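Local coordinates for SCARECROW-LIKE protein 7 (Oryza sativa Japonica Group, PDB 5HYZ) that probably acts as a homodimeric transcription factor in plant development and abiotic stress resistance, its GRAS domain taking part in DNA binding, at residues 118-123 against 157-162; 122-127 against 204-209; 129-132 against 138-141; 166-171 against 176-181. All coordinates share one frame; numbering follows the deposited sequence.

From the N terminus, contact 1 begins at the end of strand 110-118 and contact 2 at the start of helix 122-132, the two sharing Ile122 and Gln123. Contact 3 (129-132 against 138-141) closes first, in the short turn to strand 141-148, and is nested inside both larger loops. Contact 1 (118-123 against 157-162) closes next, on helix 157-174. Contact 4 (166-171 against 176-181) follows it in series, folding that helix back on strand 177-182. Contact 2 (122-127 against 204-209) closes last, enclosing contacts 3 and 4 and overlapping contact 1. Together they tie two neighbouring helices to the parallel strands of the Rossmann-like GRAS domain.

Contact 1 (118-123 against 157-162); sequences IVQGIQ and AASLAA
The carboxamide of Gln120 brings its outer end to the hydroxyl of Ser159, with OE1 as modelled 3.1 Å from Ser159 OG, but the amide is probably reversed and the nature of the approach remains doubtful. A bend at the second torsion (chi2 -50°) brings the amide group near the serine, although the chain starts away from helix 157-174. A water molecule bridges the two segments. It donates to the backbone oxygen of Val119, 2.7 Å from that O atom, and is hydrogen-bonded to Ser159 OG at 2.8 Å. Ser159 reaches the water because OG stands opposite the backbone N, with chi1 at -179°. Deeper in, the contact becomes apolar: the CG2 branch of Ile118 meets CD2 of Leu160 at 3.9 Å, two methyl groups on chains that cross at a slant. Segment 118-123 carries the chain from the end of strand 110-118 through a short turn into helix 122-132, with Gly121 at the N-cap position. The contact joins this strand-to-helix turn, at the C-terminal end of the strand with the predicted VHIID motif, to the first turns of helix 157-174 in the Rossmann-like fold. Ile118 hydrogen-bonds through its backbone with Val147 and Ser149 and packs on Phe180, while Leu160 also rests on Pro182, so the contact lies beside strands 141-148 and 177-182.

Contact 2 (122-127 against 204-209); sequences IQWAAL and AVNFML
Gln123 and Asn206 meet because each starts with CG opposite its own backbone N (chi1 -178° and -175°); the glutamine then runs extended from helix 122-132, and the two amides arrive from opposite directions. This is a helix-to-sheet contact of a Rossmann-like fold, in which long side chains of helix segment 122-127 reach strand 202-208, next to strand 110-118 with its VHIID motif. The amide planes stand 73° apart, so the paired groups are far from coplanar. Gln123 NE2 gives a hydrogen bond of 3.1 Å to Asn206 OD1, arriving from above the carbonyl plane, and Asn206 ND2 returns a weak one of 3.0 Å to Gln123 OE1. Each polar atom of Asn206 has another partner: OD1 accepts from Thr238 OG1, and ND2 binds OD1 of Asp115, a residue of the VHIID motif. The second oxygen of that carboxylate takes the indole NE1 of Trp124. Such a network probably fixes the rotation of the buried asparagine amide. Trp124 sets its ring nearly upright to this amide, and its edge meets CB of Asn206, CH2 lying 3.7 Å away. One indole face carries Gln123 CG, 3.8 Å above it and displaced toward the rim, so helix neighbours pack together as they reach the strand. Beside the amide pair, CG of Met208, a selenomethionine, comes within 3.5 Å of Gln123 OE1.

Contact 3 (129-132 against 138-141); sequences QALA and KPTR
Lys138 lays the first half of its side chain along Ala132, the last residue of helix 122-132. Its CB lies 3.7 Å from the backbone oxygen of Ala132, CG comes to 3.9 Å from Ala132 CA, and CD sits 4.0 Å from the Ala132 methyl carbon, CB. A bend about the CG-CD bond (chi3 78°) turns CE and the tip away from this segment. There NZ donates to the backbone oxygen of Leu174 at the end of helix 157-174 and is also hydrogen-bonded to the hydroxyl of Tyr331 of the second subunit. The methylenes thus pack on the helix end, while the ammonium group bonds to the neighbouring helix and to the second subunit. Pro139 takes the other half of the contact. Its CD is 3.5 Å from Leu131 O and 4.0 Å from Leu131 CB, so one corner of the proline ring covers the last turn of the helix. Leu131 and Pro139 both also rest on Ile111. No hydrogen bond joins the two segments directly; they meet by van der Waals contact. The arrangement is the helix-to-strand turn of a beta-alpha-beta crossover, linking strands 110-118 and 141-148 of the Rossmann-like sheet.

Contact 4 (166-171 against 176-181); sequences RLRDFA and VDFEFV
Phe178 and Phe180 both point from strand segment 177-181 at helix segment 166-171, which runs almost exactly antiparallel to it, and three helix residues receive them. Ala171 presses its methyl group against the root of Phe178, with CB to CB only 3.4 Å. Farther out on the same ring, Leu167 CB meets CZ at 3.7 Å, approaching obliquely. Arg168 addresses the ring's edge: its CG lies near the ring plane, 3.7 Å from Phe178 CD2. The leucine's CD1 branch reaches on to Phe180, touching CD2 at 3.8 Å as the two side chains cross. Arg168 continues extended past the phenylalanine, and its guanidinium stands 69° from the ring plane, laying one face over the strand backbone at Glu179 CA and Phe180 N. From there NH2 hydrogen-bonds to Phe180 O at 3.0 Å (N-H...O angle 152°, the donor tilted 33° from the carbonyl plane), while NE is held by Asn164. Where the chain reverses, Val176 N makes a weak bond of 3.3 Å to Ala171 O. This closes the helix-to-strand half of the beta-alpha-beta unit 141-148, 157-174 and 177-182; both segments fall in the predicted leucine repeat II region. A mostly apolar seam is thus finished along one margin by an arginine bound to a backbone carbonyl; Glu179 OE1, 5.9 Å from Arg168 NH2 and not in contact with it, might add a modest attraction.

Contact 1 (118-123 against 157-162)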
loop_
_atom_site.group_PDB
_atom_site.type_symbol
_atom_site.label_atom_id
_atom_site.label_comp_id
_atom_site.label_asym_id
_atom_site.label_seq_id
_atom_site.Cartn_x
_atom_site.Cartn_y
_atom_site.Cartn_z
ATOM N N ILE A 118 16.267 10.301 -8.460
ATOM C CA ILE A 118 15.796 8.985 -8.017
ATOM C C ILE A 118 16.150 8.697 -6.549
ATOM O O ILE A 118 17.200 9.068 -6.081
ATOM C CB ILE A 118 16.349 7.854 -8.926
ATOM C CG1 ILE A 118 15.804 6.478 -8.533
ATOM C CG2 ILE A 118 17.903 7.783 -8.848
ATOM C CD1 ILE A 118 15.959 5.465 -9.680
ATOM N N VAL A 119 15.238 8.064 -5.805
ATOM C CA VAL A 119 15.554 7.664 -4.428
ATOM C C VAL A 119 15.729 6.133 -4.398
ATOM O O VAL A 119 16.820 5.642 -4.309
ATOM C CB VAL A 119 14.425 8.131 -3.413
ATOM C CG1 VAL A 119 14.806 7.678 -2.001
ATOM C CG2 VAL A 119 14.308 9.669 -3.504
ATOM N N GLN A 120 14.655 5.388 -4.542
ATOM C CA GLN A 120 14.685 3.926 -4.558
ATOM C C GLN A 120 13.991 3.543 -5.886
ATOM O O GLN A 120 13.592 4.360 -6.707
ATOM C CB GLN A 120 13.940 3.273 -3.385
ATOM C CG GLN A 120 14.598 3.309 -1.975
ATOM C CD GLN A 120 16.073 2.847 -1.894
ATOM O OE1 GLN A 120 16.985 3.660 -1.989
ATOM N NE2 GLN A 120 16.291 1.559 -1.650
ATOM N N GLY A 121 13.863 2.286 -6.124
ATOM C CA GLY A 121 13.354 2.066 -7.473
ATOM C C GLY A 121 11.846 1.955 -7.644
ATOM O O GLY A 121 11.380 1.659 -8.729
ATOM N N ILE A 122 11.082 2.192 -6.591
ATOM C CA ILE A 122 9.683 1.671 -6.657
ATOM C C ILE A 122 8.831 2.355 -7.726
ATOM O O ILE A 122 7.996 1.692 -8.361
ATOM C CB ILE A 122 9.017 1.750 -5.262
ATOM C CG1 ILE A 122 7.743 0.853 -5.282
ATOM C CG2 ILE A 122 8.724 3.169 -4.917
ATOM C CD1 ILE A 122 7.063 0.645 -3.912
ATOM N N GLN A 123 9.066 3.663 -7.996
ATOM C CA GLN A 123 8.295 4.269 -9.088
ATOM C C GLN A 123 8.489 3.499 -10.392
ATOM O O GLN A 123 7.574 3.288 -11.188
ATOM C CB GLN A 123 8.733 5.751 -9.306
ATOM C CG GLN A 123 7.866 6.425 -10.437
ATOM C CD GLN A 123 8.092 7.967 -10.574
ATOM O OE1 GLN A 123 8.943 8.573 -9.885
ATOM N NE2 GLN A 123 7.366 8.559 -11.488
ATOM N N ALA A 157 26.388 5.604 -3.979
ATOM C CA ALA A 157 26.702 4.466 -4.822
ATOM C C ALA A 157 26.121 3.131 -4.379
ATOM O O ALA A 157 25.611 2.397 -5.228
ATOM C CB ALA A 157 28.280 4.345 -4.980
ATOM N N ALA A 158 26.167 2.792 -3.086
ATOM C CA ALA A 158 25.672 1.482 -2.662
ATOM C C ALA A 158 24.164 1.410 -2.923
ATOM O O ALA A 158 23.634 0.398 -3.412
ATOM C CB ALA A 158 25.982 1.240 -1.155
ATOM N N SER A 159 23.514 2.513 -2.617
ATOM C CA SER A 159 22.046 2.548 -2.764
ATOM C C SER A 159 21.656 2.427 -4.259
ATOM O O SER A 159 20.789 1.642 -4.623
ATOM C CB SER A 159 21.481 3.853 -2.156
ATOM O OG SER A 159 20.057 3.822 -2.296
ATOM N N LEU A 160 22.353 3.177 -5.126
ATOM C CA LEU A 160 22.046 3.118 -6.558
ATOM C C LEU A 160 22.317 1.786 -7.143
ATOM O O LEU A 160 21.577 1.299 -7.958
ATOM C CB LEU A 160 22.888 4.175 -7.333
ATOM C CG LEU A 160 22.511 5.625 -7.113
ATOM C CD1 LEU A 160 23.652 6.598 -7.694
ATOM C CD2 LEU A 160 21.138 5.911 -7.762
ATOM N N ALA A 161 23.464 1.192 -6.805
ATOM C CA ALA A 161 23.754 -0.130 -7.325
ATOM C C ALA A 161 22.711 -1.156 -6.912
ATOM O O ALA A 161 22.349 -2.035 -7.676
ATOM C CB ALA A 161 25.197 -0.589 -6.844
ATOM N N ALA A 162 22.265 -1.064 -5.666
ATOM C CA ALA A 162 21.257 -2.029 -5.231
ATOM C C ALA A 162 19.926 -1.818 -5.983
ATOM O O ALA A 162 19.245 -2.773 -6.299
ATOM C CB ALA A 162 21.036 -1.939 -3.708
HETATM O O HOH W 1 18.929 4.085 -4.858
#

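Contact 2 (122-127 against 204-209)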
loop_
_atom_site.group_PDB
_atom_site.type_symbol
_atom_site.label_atom_id
_atom_site.label_comp_id
_atom_site.label_asym_id
_atom_site.label_seq_id
_atom_site.Cartn_x
_atom_site.Cartn_y
_atom_site.Cartn_z
ATOM N N ILE A 122 11.082 2.192 -6.591
ATOM C CA ILE A 122 9.683 1.671 -6.657
ATOM C C ILE A 122 8.831 2.355 -7.726
ATOM O O ILE A 122 7.996 1.692 -8.361
ATOM C CB ILE A 122 9.017 1.750 -5.262
ATOM C CG1 ILE A 122 7.743 0.853 -5.282
ATOM C CG2 ILE A 122 8.724 3.169 -4.917
ATOM C CD1 ILE A 122 7.063 0.645 -3.912
ATOM N N GLN A 123 9.066 3.663 -7.996
ATOM C CA GLN A 123 8.295 4.269 -9.088
ATOM C C GLN A 123 8.489 3.499 -10.392
ATOM O O GLN A 123 7.574 3.288 -11.188
ATOM C CB GLN A 123 8.733 5.751 -9.306
ATOM C CG GLN A 123 7.866 6.425 -10.437
ATOM C CD GLN A 123 8.092 7.967 -10.574
ATOM O OE1 GLN A 123 8.943 8.573 -9.885
ATOM N NE2 GLN A 123 7.366 8.559 -11.488
ATOM N N TRP A 124 9.751 3.099 -10.650
ATOM C CA TRP A 124 10.002 2.463 -11.923
ATOM C C TRP A 124 9.620 1.018 -11.950
ATOM O O TRP A 124 9.301 0.509 -13.013
ATOM C CB TRP A 124 11.524 2.661 -12.301
ATOM C CG TRP A 124 11.808 4.143 -12.239
ATOM C CD1 TRP A 124 12.797 4.764 -11.514
ATOM C CD2 TRP A 124 11.009 5.212 -12.839
ATOM N NE1 TRP A 124 12.685 6.133 -11.645
ATOM C CE2 TRP A 124 11.608 6.434 -12.437
ATOM C CE3 TRP A 124 9.869 5.241 -13.673
ATOM C CZ2 TRP A 124 11.098 7.684 -12.811
ATOM C CZ3 TRP A 124 9.308 6.512 -14.033
ATOM C CH2 TRP A 124 9.958 7.730 -13.597
ATOM N N ALA A 125 9.634 0.360 -10.811
ATOM C CA ALA A 125 9.096 -1.007 -10.785
ATOM C C ALA A 125 7.587 -0.962 -11.112
ATOM O O ALA A 125 7.093 -1.744 -11.934
ATOM C CB ALA A 125 9.337 -1.639 -9.422
ATOM N N ALA A 126 6.904 0.031 -10.539
ATOM C CA ALA A 126 5.488 0.194 -10.852
ATOM C C ALA A 126 5.268 0.502 -12.337
ATOM O O ALA A 126 4.328 -0.026 -13.009
ATOM C CB ALA A 126 4.875 1.296 -9.919
ATOM N N LEU A 127 6.100 1.391 -12.887
ATOM C CA LEU A 127 5.936 1.733 -14.275
ATOM C C LEU A 127 6.238 0.525 -15.185
ATOM O O LEU A 127 5.569 0.304 -16.180
ATOM C CB LEU A 127 6.906 2.904 -14.677
ATOM C CG LEU A 127 6.660 3.310 -16.145
ATOM C CD1 LEU A 127 5.359 4.154 -16.334
ATOM C CD2 LEU A 127 7.815 4.181 -16.691
ATOM N N ALA A 204 10.778 10.206 -21.508
ATOM C CA ALA A 204 10.008 10.884 -20.478
ATOM C C ALA A 204 10.963 11.354 -19.409
ATOM O O ALA A 204 11.839 10.602 -18.970
ATOM C CB ALA A 204 8.929 9.934 -19.869
ATOM N N VAL A 205 10.782 12.578 -18.958
ATOM C CA VAL A 205 11.626 13.137 -17.909
ATOM C C VAL A 205 10.803 13.308 -16.668
ATOM O O VAL A 205 9.695 13.832 -16.741
ATOM C CB VAL A 205 12.225 14.526 -18.322
ATOM C CG1 VAL A 205 13.158 15.020 -17.239
ATOM C CG2 VAL A 205 13.068 14.293 -19.565
ATOM N N ASN A 206 11.350 12.901 -15.525
ATOM C CA ASN A 206 10.599 12.872 -14.277
ATOM C C ASN A 206 11.309 13.760 -13.214
ATOM O O ASN A 206 12.506 13.596 -12.936
ATOM C CB ASN A 206 10.500 11.390 -13.803
ATOM C CG ASN A 206 9.651 11.220 -12.582
ATOM O OD1 ASN A 206 8.408 11.257 -12.707
ATOM N ND2 ASN A 206 10.274 10.838 -11.430
ATOM N N PHE A 207 10.594 14.731 -12.653
ATOM C CA PHE A 207 11.091 15.517 -11.540
ATOM C C PHE A 207 10.172 15.328 -10.325
ATOM O O PHE A 207 9.214 16.090 -10.158
ATOM C CB PHE A 207 11.062 16.990 -11.874
ATOM C CG PHE A 207 12.046 17.408 -12.953
ATOM C CD1 PHE A 207 13.393 17.583 -12.638
ATOM C CD2 PHE A 207 11.612 17.625 -14.277
ATOM C CE1 PHE A 207 14.287 18.018 -13.610
ATOM C CE2 PHE A 207 12.513 18.059 -15.269
ATOM C CZ PHE A 207 13.862 18.260 -14.909
HETATM N N MSE A 208 10.442 14.360 -9.475
HETATM C CA MSE A 208 9.515 14.152 -8.336
HETATM C C MSE A 208 10.196 14.654 -7.066
HETATM O O MSE A 208 11.244 14.116 -6.600
HETATM C CB MSE A 208 9.105 12.667 -8.121
HETATM C CG MSE A 208 8.564 12.037 -9.357
HETATM SE SE MSE A 208 6.574 12.709 -9.160
HETATM C CE MSE A 208 7.012 12.550 -7.009
ATOM N N LEU A 209 9.650 15.732 -6.507
ATOM C CA LEU A 209 10.189 16.351 -5.280
ATOM C C LEU A 209 11.694 16.616 -5.421
ATOM O O LEU A 209 12.498 16.184 -4.590
ATOM C CB LEU A 209 9.902 15.466 -4.074
ATOM C CG LEU A 209 8.404 15.192 -3.842
ATOM C CD1 LEU A 209 8.180 14.376 -2.547
ATOM C CD2 LEU A 209 7.618 16.540 -3.816
#

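Contact 3 (129-132 against 138-141)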
loop_
_atom_site.group_PDB
_atom_site.type_symbol
_atom_site.label_atom_id
_atom_site.label_comp_id
_atom_site.label_asym_id
_atom_site.label_seq_id
_atom_site.Cartn_x
_atom_site.Cartn_y
_atom_site.Cartn_z
ATOM N N GLN A 129 5.829 -2.628 -14.543
ATOM C CA GLN A 129 4.625 -3.493 -14.502
ATOM C C GLN A 129 3.492 -2.954 -15.379
ATOM O O GLN A 129 2.833 -3.692 -16.183
ATOM C CB GLN A 129 4.174 -3.620 -13.054
ATOM C CG GLN A 129 2.851 -4.494 -12.846
ATOM C CD GLN A 129 3.132 -5.959 -13.027
ATOM O OE1 GLN A 129 4.267 -6.407 -12.942
ATOM N NE2 GLN A 129 2.066 -6.744 -13.287
ATOM N N ALA A 130 3.273 -1.637 -15.268
ATOM C CA ALA A 130 2.236 -1.004 -16.086
ATOM C C ALA A 130 2.524 -1.055 -17.581
ATOM O O ALA A 130 1.629 -1.355 -18.361
ATOM C CB ALA A 130 2.011 0.462 -15.613
ATOM N N LEU A 131 3.770 -0.790 -17.998
ATOM C CA LEU A 131 4.155 -0.854 -19.397
ATOM C C LEU A 131 3.964 -2.273 -19.930
ATOM O O LEU A 131 3.596 -2.454 -21.096
ATOM C CB LEU A 131 5.656 -0.422 -19.594
ATOM C CG LEU A 131 5.876 1.099 -19.394
ATOM C CD1 LEU A 131 7.381 1.453 -19.279
ATOM C CD2 LEU A 131 5.211 1.845 -20.534
ATOM N N ALA A 132 4.209 -3.265 -19.073
ATOM C CA ALA A 132 4.161 -4.645 -19.566
ATOM C C ALA A 132 2.759 -4.971 -19.923
ATOM O O ALA A 132 2.537 -5.785 -20.822
ATOM C CB ALA A 132 4.695 -5.638 -18.539
ATOM N N LYS A 138 3.544 -4.610 -24.718
ATOM C CA LYS A 138 4.781 -4.335 -24.015
ATOM C C LYS A 138 5.862 -3.725 -24.913
ATOM O O LYS A 138 6.068 -4.165 -26.039
ATOM C CB LYS A 138 5.221 -5.644 -23.414
ATOM C CG LYS A 138 6.434 -5.627 -22.633
ATOM C CD LYS A 138 6.453 -6.996 -21.857
ATOM C CE LYS A 138 6.897 -8.157 -22.734
ATOM N NZ LYS A 138 6.760 -9.434 -21.905
ATOM N N PRO A 139 6.580 -2.704 -24.425
ATOM C CA PRO A 139 7.698 -2.143 -25.208
ATOM C C PRO A 139 8.790 -3.167 -25.492
ATOM O O PRO A 139 8.928 -4.082 -24.712
ATOM C CB PRO A 139 8.311 -1.059 -24.280
ATOM C CG PRO A 139 7.261 -0.724 -23.311
ATOM C CD PRO A 139 6.405 -2.031 -23.131
ATOM N N THR A 140 9.572 -2.980 -26.535
ATOM C CA THR A 140 10.688 -3.897 -26.758
ATOM C C THR A 140 11.925 -3.502 -25.968
ATOM O O THR A 140 12.790 -4.320 -25.748
ATOM C CB THR A 140 11.035 -3.980 -28.231
ATOM O OG1 THR A 140 11.394 -2.685 -28.729
ATOM C CG2 THR A 140 9.847 -4.481 -28.984
ATOM N N ARG A 141 12.024 -2.247 -25.522
ATOM C CA ARG A 141 13.165 -1.878 -24.697
ATOM C C ARG A 141 12.777 -0.713 -23.786
ATOM O O ARG A 141 12.120 0.244 -24.235
ATOM C CB ARG A 141 14.364 -1.426 -25.580
ATOM C CG ARG A 141 15.646 -1.111 -24.735
ATOM C CD ARG A 141 16.794 -0.546 -25.618
ATOM N NE ARG A 141 16.453 0.726 -26.253
ATOM C CZ ARG A 141 17.309 1.474 -26.945
ATOM N NH1 ARG A 141 18.548 1.022 -27.110
ATOM N NH2 ARG A 141 16.922 2.639 -27.485
#

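Contact 4 (166-171 against 176-181)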
loop_
_atom_site.group_PDB
_atom_site.type_symbol
_atom_site.label_atom_id
_atom_site.label_comp_id
_atom_site.label_asym_id
_atom_site.label_seq_id
_atom_site.Cartn_x
_atom_site.Cartn_y
_atom_site.Cartn_z
ATOM N N ARG A 166 18.032 -4.422 -8.366
ATOM C CA ARG A 166 16.649 -4.783 -8.104
ATOM C C ARG A 166 15.737 -4.542 -9.311
ATOM O O ARG A 166 14.879 -5.378 -9.631
ATOM C CB ARG A 166 16.187 -4.002 -6.874
ATOM C CG ARG A 166 15.329 -4.776 -5.985
ATOM C CD ARG A 166 14.919 -4.000 -4.719
ATOM N NE ARG A 166 13.744 -4.685 -4.190
ATOM C CZ ARG A 166 12.985 -4.223 -3.207
ATOM N NH1 ARG A 166 13.270 -3.059 -2.658
ATOM N NH2 ARG A 166 11.949 -4.926 -2.804
ATOM N N LEU A 167 15.907 -3.402 -9.994
ATOM C CA LEU A 167 15.101 -3.139 -11.174
ATOM C C LEU A 167 15.411 -4.076 -12.336
ATOM O O LEU A 167 14.529 -4.507 -13.076
ATOM C CB LEU A 167 15.273 -1.701 -11.699
ATOM C CG LEU A 167 14.679 -0.649 -10.747
ATOM C CD1 LEU A 167 15.124 0.759 -11.246
ATOM C CD2 LEU A 167 13.116 -0.749 -10.826
ATOM N N ARG A 168 16.699 -4.419 -12.510
ATOM C CA ARG A 168 17.032 -5.339 -13.595
ATOM C C ARG A 168 16.468 -6.734 -13.317
ATOM O O ARG A 168 15.966 -7.386 -14.238
ATOM C CB ARG A 168 18.587 -5.411 -13.764
ATOM C CG ARG A 168 19.147 -4.163 -14.473
ATOM C CD ARG A 168 20.773 -4.192 -14.418
ATOM N NE ARG A 168 21.326 -2.967 -15.087
ATOM C CZ ARG A 168 21.511 -2.872 -16.390
ATOM N NH1 ARG A 168 21.203 -3.909 -17.193
ATOM N NH2 ARG A 168 22.003 -1.746 -16.895
ATOM N N ASP A 169 16.498 -7.167 -12.050
ATOM C CA ASP A 169 15.905 -8.500 -11.702
ATOM C C ASP A 169 14.391 -8.484 -11.972
ATOM O O ASP A 169 13.773 -9.439 -12.498
ATOM C CB ASP A 169 16.177 -8.885 -10.241
ATOM C CG ASP A 169 17.664 -9.230 -9.985
ATOM O OD1 ASP A 169 18.431 -9.399 -10.967
ATOM O OD2 ASP A 169 18.050 -9.279 -8.804
ATOM N N PHE A 170 13.769 -7.334 -11.646
ATOM C CA PHE A 170 12.314 -7.224 -11.893
ATOM C C PHE A 170 11.942 -7.272 -13.358
ATOM O O PHE A 170 10.973 -7.952 -13.810
ATOM C CB PHE A 170 11.834 -5.904 -11.242
ATOM C CG PHE A 170 10.320 -5.745 -11.207
ATOM C CD1 PHE A 170 9.585 -6.439 -10.276
ATOM C CD2 PHE A 170 9.661 -4.886 -12.108
ATOM C CE1 PHE A 170 8.212 -6.323 -10.235
ATOM C CE2 PHE A 170 8.252 -4.787 -12.082
ATOM C CZ PHE A 170 7.559 -5.491 -11.110
ATOM N N ALA A 171 12.721 -6.538 -14.165
ATOM C CA ALA A 171 12.481 -6.521 -15.585
ATOM C C ALA A 171 12.631 -7.932 -16.189
ATOM O O ALA A 171 11.953 -8.243 -17.162
ATOM C CB ALA A 171 13.475 -5.540 -16.307
ATOM N N VAL A 176 11.191 -8.195 -20.423
ATOM C CA VAL A 176 11.491 -6.969 -21.229
ATOM C C VAL A 176 12.953 -6.602 -21.196
ATOM O O VAL A 176 13.594 -6.735 -20.143
ATOM C CB VAL A 176 10.705 -5.728 -20.751
ATOM C CG1 VAL A 176 9.273 -6.000 -20.760
ATOM C CG2 VAL A 176 11.032 -5.424 -19.358
ATOM N N ASP A 177 13.484 -6.184 -22.361
ATOM C CA ASP A 177 14.894 -5.719 -22.437
ATOM C C ASP A 177 14.992 -4.423 -21.648
ATOM O O ASP A 177 14.175 -3.515 -21.870
ATOM C CB ASP A 177 15.312 -5.519 -23.899
ATOM C CG ASP A 177 16.823 -5.175 -24.086
ATOM O OD1 ASP A 177 17.666 -5.488 -23.208
ATOM O OD2 ASP A 177 17.160 -4.617 -25.169
ATOM N N PHE A 178 15.945 -4.356 -20.724
ATOM C CA PHE A 178 15.967 -3.241 -19.771
ATOM C C PHE A 178 17.401 -2.806 -19.462
ATOM O O PHE A 178 18.278 -3.637 -19.307
ATOM C CB PHE A 178 15.255 -3.668 -18.472
ATOM C CG PHE A 178 15.335 -2.651 -17.372
ATOM C CD1 PHE A 178 14.454 -1.557 -17.358
ATOM C CD2 PHE A 178 16.265 -2.802 -16.360
ATOM C CE1 PHE A 178 14.522 -0.594 -16.336
ATOM C CE2 PHE A 178 16.379 -1.848 -15.332
ATOM C CZ PHE A 178 15.491 -0.737 -15.306
ATOM N N GLU A 179 17.618 -1.508 -19.264
ATOM C CA GLU A 179 18.910 -1.014 -18.781
ATOM C C GLU A 179 18.673 0.106 -17.782
ATOM O O GLU A 179 17.729 0.875 -17.959
ATOM C CB GLU A 179 19.748 -0.433 -19.928
ATOM C CG GLU A 179 19.827 -1.394 -21.106
ATOM C CD GLU A 179 20.705 -0.882 -22.244
ATOM O OE1 GLU A 179 21.007 0.343 -22.310
ATOM O OE2 GLU A 179 21.083 -1.724 -23.081
ATOM N N PHE A 180 19.544 0.211 -16.798
ATOM C CA PHE A 180 19.558 1.329 -15.827
ATOM C C PHE A 180 21.003 1.801 -15.716
ATOM O O PHE A 180 21.911 0.956 -15.525
ATOM C CB PHE A 180 19.080 0.857 -14.449
ATOM C CG PHE A 180 19.113 1.940 -13.362
ATOM C CD1 PHE A 180 20.296 2.241 -12.652
ATOM C CD2 PHE A 180 17.949 2.649 -13.050
ATOM C CE1 PHE A 180 20.343 3.233 -11.704
ATOM C CE2 PHE A 180 17.957 3.631 -12.064
ATOM C CZ PHE A 180 19.169 3.942 -11.387
ATOM N N VAL A 181 21.208 3.114 -15.813
ATOM C CA VAL A 181 22.532 3.668 -15.505
ATOM C C VAL A 181 22.378 4.916 -14.659
ATOM O O VAL A 181 21.350 5.612 -14.785
ATOM C CB VAL A 181 23.284 3.971 -16.867
ATOM C CG1 VAL A 181 22.680 5.149 -17.597
ATOM C CG2 VAL A 181 24.668 4.325 -16.596
#